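Local structure of beta-porphyranase A (Bacteroides plebeius, 4AW7) at residues 299-302 against 303-307; 37-40 against 41-44. The protein cleaves porphyran, the sulfated galactan of red seaweed, at its beta-D-galactopyranose-(1->4)-alpha-L-galactopyranose-6-sulfate linkages, releasing mainly a sulfated disaccharide. All coordinates share one frame; numbering follows the deposited sequence.

Contact 1 of 2, residues 299-302 against 303-307; sequences HFLF and NLMER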
ATOM      1  N   HIS A 299      -1.679   0.204  10.558  1.00  8.01           N
ATOM      2  CA  HIS A 299      -2.035  -1.162  10.200  1.00  8.83           C
ATOM      3  C   HIS A 299      -1.666  -1.518   8.759  1.00  8.59           C
ATOM      4  O   HIS A 299      -1.219  -2.638   8.460  1.00  9.39           O
ATOM      5  CB  HIS A 299      -3.532  -1.419  10.394  1.00  9.01           C
ATOM      6  CG  HIS A 299      -4.007  -1.331  11.809  1.00  9.87           C
ATOM      7  ND1 HIS A 299      -3.328  -1.876  12.876  1.00 10.69           N
ATOM      8  CD2 HIS A 299      -5.142  -0.811  12.315  1.00 10.73           C
ATOM      9  CE1 HIS A 299      -4.032  -1.676  13.978  1.00 11.22           C
ATOM     10  NE2 HIS A 299      -5.138  -1.035  13.664  1.00 11.46           N
ATOM     11  N   PHE A 300      -1.845  -0.581   7.839  1.00  7.84           N
ATOM     12  CA  PHE A 300      -1.488  -0.803   6.452  1.00  8.32           C
ATOM     13  C   PHE A 300       0.034  -0.771   6.236  1.00  7.93           C
ATOM     14  O   PHE A 300       0.552  -1.480   5.391  1.00  7.84           O
ATOM     15  CB  PHE A 300      -2.115   0.233   5.511  1.00  7.35           C
ATOM     16  CG  PHE A 300      -3.596   0.047   5.293  1.00  6.70           C
ATOM     17  CD1 PHE A 300      -4.125  -1.121   4.720  1.00  7.69           C
ATOM     18  CD2 PHE A 300      -4.475   1.049   5.628  1.00  7.82           C
ATOM     19  CE1 PHE A 300      -5.458  -1.237   4.511  1.00  7.85           C
ATOM     20  CE2 PHE A 300      -5.842   0.941   5.404  1.00  7.64           C
ATOM     21  CZ  PHE A 300      -6.361  -0.215   4.873  1.00  7.71           C
ATOM     22  N   LEU A 301       0.733   0.052   7.002  1.00  7.52           N
ATOM     23  CA  LEU A 301       2.151   0.267   6.794  1.00  7.38           C
ATOM     24  C   LEU A 301       2.932  -1.031   6.844  1.00  7.30           C
ATOM     25  O   LEU A 301       3.827  -1.249   6.048  1.00  7.57           O
ATOM     26  CB  LEU A 301       2.688   1.248   7.842  1.00  7.36           C
ATOM     27  CG  LEU A 301       4.173   1.557   7.833  1.00  7.39           C
ATOM     28  CD1 LEU A 301       4.594   2.254   6.527  1.00  9.69           C
ATOM     29  CD2 LEU A 301       4.513   2.425   9.041  1.00  9.25           C
ATOM     30  N   PHE A 302       2.616  -1.894   7.792  1.00  7.72           N
ATOM     31  CA  PHE A 302       3.418  -3.102   7.959  1.00  7.91           C
ATOM     32  C   PHE A 302       3.257  -4.035   6.761  1.00  8.45           C
ATOM     33  O   PHE A 302       4.246  -4.641   6.311  1.00  9.54           O
ATOM     34  CB  PHE A 302       3.037  -3.843   9.261  1.00  8.21           C
ATOM     35  CG  PHE A 302       3.558  -3.201  10.537  1.00  7.92           C
ATOM     36  CD1 PHE A 302       3.061  -1.981  11.009  1.00  8.19           C
ATOM     37  CD2 PHE A 302       4.536  -3.821  11.294  1.00  8.48           C
ATOM     38  CE1 PHE A 302       3.548  -1.398  12.143  1.00  7.90           C
ATOM     39  CE2 PHE A 302       5.007  -3.254  12.440  1.00  9.20           C
ATOM     40  CZ  PHE A 302       4.511  -2.031  12.878  1.00  8.14           C
ATOM     41  N   ASN A 303       2.042  -4.152   6.212  1.00  7.92           N
ATOM     42  CA  ASN A 303       1.755  -4.882   4.955  1.00  8.55           C
ATOM     43  C   ASN A 303       2.671  -4.331   3.878  1.00  7.19           C
ATOM     44  O   ASN A 303       3.379  -5.053   3.167  1.00  7.02           O
ATOM     45  CB  ASN A 303       0.228  -4.661   4.637  1.00  9.65           C
ATOM     46  CG  ASN A 303      -0.241  -5.137   3.260  1.00  8.46           C
ATOM     47  OD1 ASN A 303       0.554  -5.437   2.354  1.00  9.18           O
ATOM     48  ND2 ASN A 303      -1.596  -5.210   3.075  1.00 10.55           N
ATOM     49  N   LEU A 304       2.641  -3.011   3.715  1.00  6.87           N
ATOM     50  CA  LEU A 304       3.344  -2.393   2.601  1.00  6.82           C
ATOM     51  C   LEU A 304       4.853  -2.447   2.766  1.00  6.21           C
ATOM     52  O   LEU A 304       5.571  -2.558   1.773  1.00  6.48           O
ATOM     53  CB  LEU A 304       2.841  -0.963   2.386  1.00  6.84           C
ATOM     54  CG  LEU A 304       1.347  -0.814   2.139  1.00  6.91           C
ATOM     55  CD1 LEU A 304       0.964   0.631   1.910  1.00  9.05           C
ATOM     56  CD2 LEU A 304       0.855  -1.733   1.019  1.00  8.41           C
ATOM     57  N   MET A 305       5.380  -2.413   3.997  1.00  6.25           N
ATOM     58  CA  MET A 305       6.809  -2.618   4.222  1.00  6.45           C
ATOM     59  C   MET A 305       7.285  -3.959   3.693  1.00  6.38           C
ATOM     60  O   MET A 305       8.369  -4.068   3.107  1.00  7.23           O
ATOM     61  CB  MET A 305       7.146  -2.471   5.705  1.00  6.88           C
ATOM     62  CG  MET A 305       7.185  -0.998   6.134  1.00  7.31           C
ATOM     63  SD  MET A 305       7.468  -0.887   7.907  1.00  9.20           S
ATOM     64  CE  MET A 305       7.925   0.819   8.050  1.00  8.73           C
ATOM     65  N   GLU A 306       6.454  -4.989   3.865  1.00  6.68           N
ATOM     66  CA  GLU A 306       6.757  -6.337   3.387  1.00  6.40           C
ATOM     67  C   GLU A 306       6.632  -6.471   1.873  1.00  6.41           C
ATOM     68  O   GLU A 306       6.943  -7.554   1.348  1.00  7.91           O
ATOM     69  CB  GLU A 306       5.843  -7.339   4.062  1.00  6.81           C
ATOM     70  CG  GLU A 306       6.224  -7.621   5.501  1.00  8.32           C
ATOM     71  CD  GLU A 306       7.563  -8.342   5.614  1.00  9.42           C
ATOM     72  OE1 GLU A 306       7.688  -9.443   5.052  1.00 11.10           O
ATOM     73  OE2 GLU A 306       8.497  -7.834   6.253  1.00  9.92           O
ATOM     74  N   ARG A 307       6.284  -5.415   1.167  1.00  6.40           N
ATOM     75  CA  ARG A 307       6.198  -5.403  -0.281  1.00  6.46           C
ATOM     76  C   ARG A 307       7.219  -4.444  -0.925  1.00  6.14           C
ATOM     77  O   ARG A 307       7.093  -4.089  -2.100  1.00  7.19           O
ATOM     78  CB  ARG A 307       4.792  -5.049  -0.754  1.00  7.23           C
ATOM     79  CG  ARG A 307       3.722  -5.985  -0.230  1.00  8.33           C
ATOM     80  CD  ARG A 307       2.408  -5.690  -0.870  1.00 10.06           C
ATOM     81  NE  ARG A 307       1.335  -6.482  -0.273  1.00  7.98           N
ATOM     82  CZ  ARG A 307       0.758  -7.568  -0.787  1.00  7.79           C
ATOM     83  NH1 ARG A 307       1.068  -8.011  -1.995  1.00  9.78           N
ATOM     84  NH2 ARG A 307      -0.177  -8.183  -0.080  1.00  9.06           N
TER
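Leu301 and Met305, one helical turn apart, make the tight side of this contact. With CG beside its backbone N (chi1 -77°) and the chain extended beyond, unbranched Met305 can lie along the branched end of Leu301, its CE 3.8 Å from Leu301 CG and close to both leucine methyls. In the backbone, Met305 N donates to Leu301 O at 2.8 Å, and Leu304 N to Phe300 O at 3.1 Å. From the last turn Asn303 offers an amide oxygen, OD1, to NE of Arg307 just past the helix end, a nearly straight 2.9 Å bond in both the carbonyl and guanidinium planes; Glu248, Asp252 and Glu255 hold the arginine's terminal nitrogens. These are the closing turns of helix 293-305, which joins parallel strands 268-276 and 311-316 in a beta-alpha-beta crossover of the catalytic barrel. The other side is looser. Met305 SD stands above the Phe302 ring, 5.4 Å from its centroid, a distant Met-aromatic contact. Cut back to an alanine, Met305 would lose SD and CE, which would probably leave a gap beside Leu301 and the Phe302 face without its sulfur neighbour. Glu306 N bonds only weakly to Phe302 O, and partly exposed Glu306, its carboxylate held by Arg30 and Gln385, is where the contact meets solvent.

Contact 2 of 2, residues 37-40 against 41-44; sequences ELDR and SKYF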
ATOM      1  N   GLU A  37      17.687  -2.572   2.879  1.00  7.85           N
ATOM      2  CA  GLU A  37      17.479  -1.251   3.471  1.00  8.64           C
ATOM      3  C   GLU A  37      16.036  -0.822   3.391  1.00  7.49           C
ATOM      4  O   GLU A  37      15.421  -0.906   2.328  1.00  8.22           O
ATOM      5  CB  GLU A  37      18.345  -0.233   2.739  1.00 10.45           C
ATOM      6  CG  GLU A  37      19.842  -0.322   2.921  1.00 14.90           C
ATOM      7  CD  GLU A  37      20.380   0.331   4.178  1.00 17.44           C
ATOM      8  OE1 GLU A  37      19.618   0.916   4.959  1.00 19.59           O
ATOM      9  OE2 GLU A  37      21.621   0.260   4.371  1.00 25.76           O
ATOM     10  N   LEU A  38      15.537  -0.254   4.473  1.00  7.70           N
ATOM     11  CA  LEU A  38      14.249   0.434   4.446  1.00  7.63           C
ATOM     12  C   LEU A  38      14.346   1.677   3.579  1.00  7.94           C
ATOM     13  O   LEU A  38      15.256   2.513   3.745  1.00  9.01           O
ATOM     14  CB  LEU A  38      13.835   0.848   5.857  1.00  7.60           C
ATOM     15  CG  LEU A  38      12.485   1.540   5.988  1.00  7.81           C
ATOM     16  CD1 LEU A  38      11.325   0.644   5.511  1.00  8.84           C
ATOM     17  CD2 LEU A  38      12.249   1.953   7.421  1.00  9.37           C
ATOM     18  N   ASP A  39      13.430   1.820   2.635  1.00  7.10           N
ATOM     19  CA  ASP A  39      13.343   3.005   1.808  1.00  7.05           C
ATOM     20  C   ASP A  39      12.266   3.892   2.413  1.00  7.01           C
ATOM     21  O   ASP A  39      11.069   3.715   2.162  1.00  7.42           O
ATOM     22  CB  ASP A  39      13.046   2.656   0.337  1.00  7.77           C
ATOM     23  CG  ASP A  39      13.123   3.842  -0.565  1.00  8.80           C
ATOM     24  OD1 ASP A  39      12.983   4.964  -0.049  1.00  9.75           O
ATOM     25  OD2 ASP A  39      13.318   3.631  -1.796  1.00 10.54           O
ATOM     26  N   ARG A  40      12.685   4.859   3.231  1.00  7.03           N
ATOM     27  CA  ARG A  40      11.710   5.717   3.893  1.00  6.77           C
ATOM     28  C   ARG A  40      10.815   6.439   2.886  1.00  6.95           C
ATOM     29  O   ARG A  40       9.646   6.681   3.180  1.00  7.02           O
ATOM     30  CB  ARG A  40      12.404   6.728   4.794  1.00  7.19           C
ATOM     31  CG  ARG A  40      13.014   6.144   6.054  1.00  7.38           C
ATOM     32  CD  ARG A  40      13.640   7.252   6.936  1.00  7.52           C
ATOM     33  NE  ARG A  40      12.681   8.278   7.282  1.00  7.54           N
ATOM     34  CZ  ARG A  40      11.824   8.208   8.288  1.00  7.62           C
ATOM     35  NH1 ARG A  40      11.836   7.185   9.133  1.00  8.68           N
ATOM     36  NH2 ARG A  40      10.933   9.176   8.472  1.00  8.55           N
ATOM     37  N   SER A  41      11.378   6.809   1.721  1.00  6.95           N
ATOM     38  CA  SER A  41      10.620   7.530   0.715  1.00  7.23           C
ATOM     39  C   SER A  41       9.483   6.742   0.103  1.00  6.66           C
ATOM     40  O   SER A  41       8.669   7.293  -0.616  1.00  6.81           O
ATOM     41  CB  SER A  41      11.526   8.042  -0.382  1.00  7.22           C
ATOM     42  OG  SER A  41      11.843   7.025  -1.331  1.00 10.18           O
ATOM     43  N   LYS A  42       9.444   5.439   0.350  1.00  6.81           N
ATOM     44  CA  LYS A  42       8.309   4.618  -0.095  1.00  6.66           C
ATOM     45  C   LYS A  42       7.135   4.634   0.853  1.00  6.50           C
ATOM     46  O   LYS A  42       6.073   4.149   0.473  1.00  6.92           O
ATOM     47  CB  LYS A  42       8.764   3.176  -0.419  1.00  6.94           C
ATOM     48  CG  LYS A  42       9.617   3.112  -1.677  1.00  6.75           C
ATOM     49  CD  LYS A  42      10.038   1.719  -2.061  1.00  6.82           C
ATOM     50  CE  LYS A  42      10.738   1.683  -3.428  1.00  7.13           C
ATOM     51  NZ  LYS A  42      10.939   0.279  -3.880  1.00  7.97           N
ATOM     52  N   TYR A  43       7.294   5.204   2.044  1.00  6.42           N
ATOM     53  CA  TYR A  43       6.321   5.103   3.140  1.00  6.41           C
ATOM     54  C   TYR A  43       5.986   6.391   3.840  1.00  6.07           C
ATOM     55  O   TYR A  43       4.810   6.710   4.037  1.00  6.92           O
ATOM     56  CB  TYR A  43       6.792   4.057   4.188  1.00  6.13           C
ATOM     57  CG  TYR A  43       7.058   2.721   3.563  1.00  6.07           C
ATOM     58  CD1 TYR A  43       5.994   1.927   3.097  1.00  6.42           C
ATOM     59  CD2 TYR A  43       8.332   2.261   3.331  1.00  6.07           C
ATOM     60  CE1 TYR A  43       6.227   0.741   2.439  1.00  6.13           C
ATOM     61  CE2 TYR A  43       8.580   1.072   2.679  1.00  6.46           C
ATOM     62  CZ  TYR A  43       7.514   0.301   2.233  1.00  6.69           C
ATOM     63  OH  TYR A  43       7.797  -0.865   1.536  1.00  7.15           O
ATOM     64  N   PHE A  44       7.014   7.106   4.303  1.00  6.34           N
ATOM     65  CA  PHE A  44       6.816   8.248   5.180  1.00  6.43           C
ATOM     66  C   PHE A  44       6.673   9.518   4.378  1.00  6.36           C
ATOM     67  O   PHE A  44       7.635  10.283   4.203  1.00  7.79           O
ATOM     68  CB  PHE A  44       7.930   8.293   6.249  1.00  6.62           C
ATOM     69  CG  PHE A  44       8.023   7.009   7.023  1.00  6.97           C
ATOM     70  CD1 PHE A  44       6.924   6.552   7.746  1.00  8.28           C
ATOM     71  CD2 PHE A  44       9.127   6.179   6.928  1.00  8.07           C
ATOM     72  CE1 PHE A  44       6.961   5.319   8.384  1.00  9.22           C
ATOM     73  CE2 PHE A  44       9.152   4.976   7.588  1.00  8.73           C
ATOM     74  CZ  PHE A  44       8.062   4.565   8.309  1.00  8.23           C
TER
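Asp39 turns its CG anti to the backbone N (chi1 -173°), and Ser41 sets OG between its backbone N and carbonyl carbon (chi1 80°); together these torsions bring the hydroxyl to the syn side of Asp39 OD1, Ser41 OG donating at 2.7 Å. The same OD1 receives a weak bond from Ser41 N, consistent with an Asx turn, for which a short acidic side chain is suited. The backbone makes two overlapping type I turns, 39-42 and 40-43: Lys42 N bonds to Asp39 O at 3.0 Å, and Arg40 O accepts from both Tyr43 N and Phe44 N. Just before them a methyl of the branched leucine, Leu38 CD1, lies against Tyr43 CE2 at 4.0 Å. Arg40, bent at chi3, lays one guanidinium face over Phe44, with Arg40 CZ 3.6 Å from Phe44 CD2 and the planes 21° apart; its nitrogens go on to the carbonyls of Val368, Trp365 and Gln64. The aliphatic chain of Lys42 crosses the Asp39 side chain at about a right angle, its CE 3.6 Å from Asp39 OD2, and carries NZ to Leu311 O and Gln308 O. Both cationic ends thus have backbone carbonyls as partners, and the Asp39 carboxylate would probably steady the lysine's charge without a direct salt bridge.

In the fold
From the N terminus, the chain leaves strand 29-32 of the beta-sandwich region and reaches contact 2, whose turn at 37-44 precedes strand 45-46, the start of the parallel barrel sheet. Contact 1 comes some 250 residues later, at the C-terminal end of helix 293-305. Neither closes a long loop: contact 2 is a local turn and contact 1 the end of a helix. They lie in series, neither nested nor crossed, with centres about 11 Å apart. Yet they meet in space: Tyr43 OH probably hydrogen-bonds Leu304 O at 2.8 Å, and Met305 CE packs 3.8 Å from Phe44 CZ. The entry into the barrel is thereby fastened to its last crossover helix, while Arg372, bonded to Met305 O and touched by Leu38, joins both to strand 371-377.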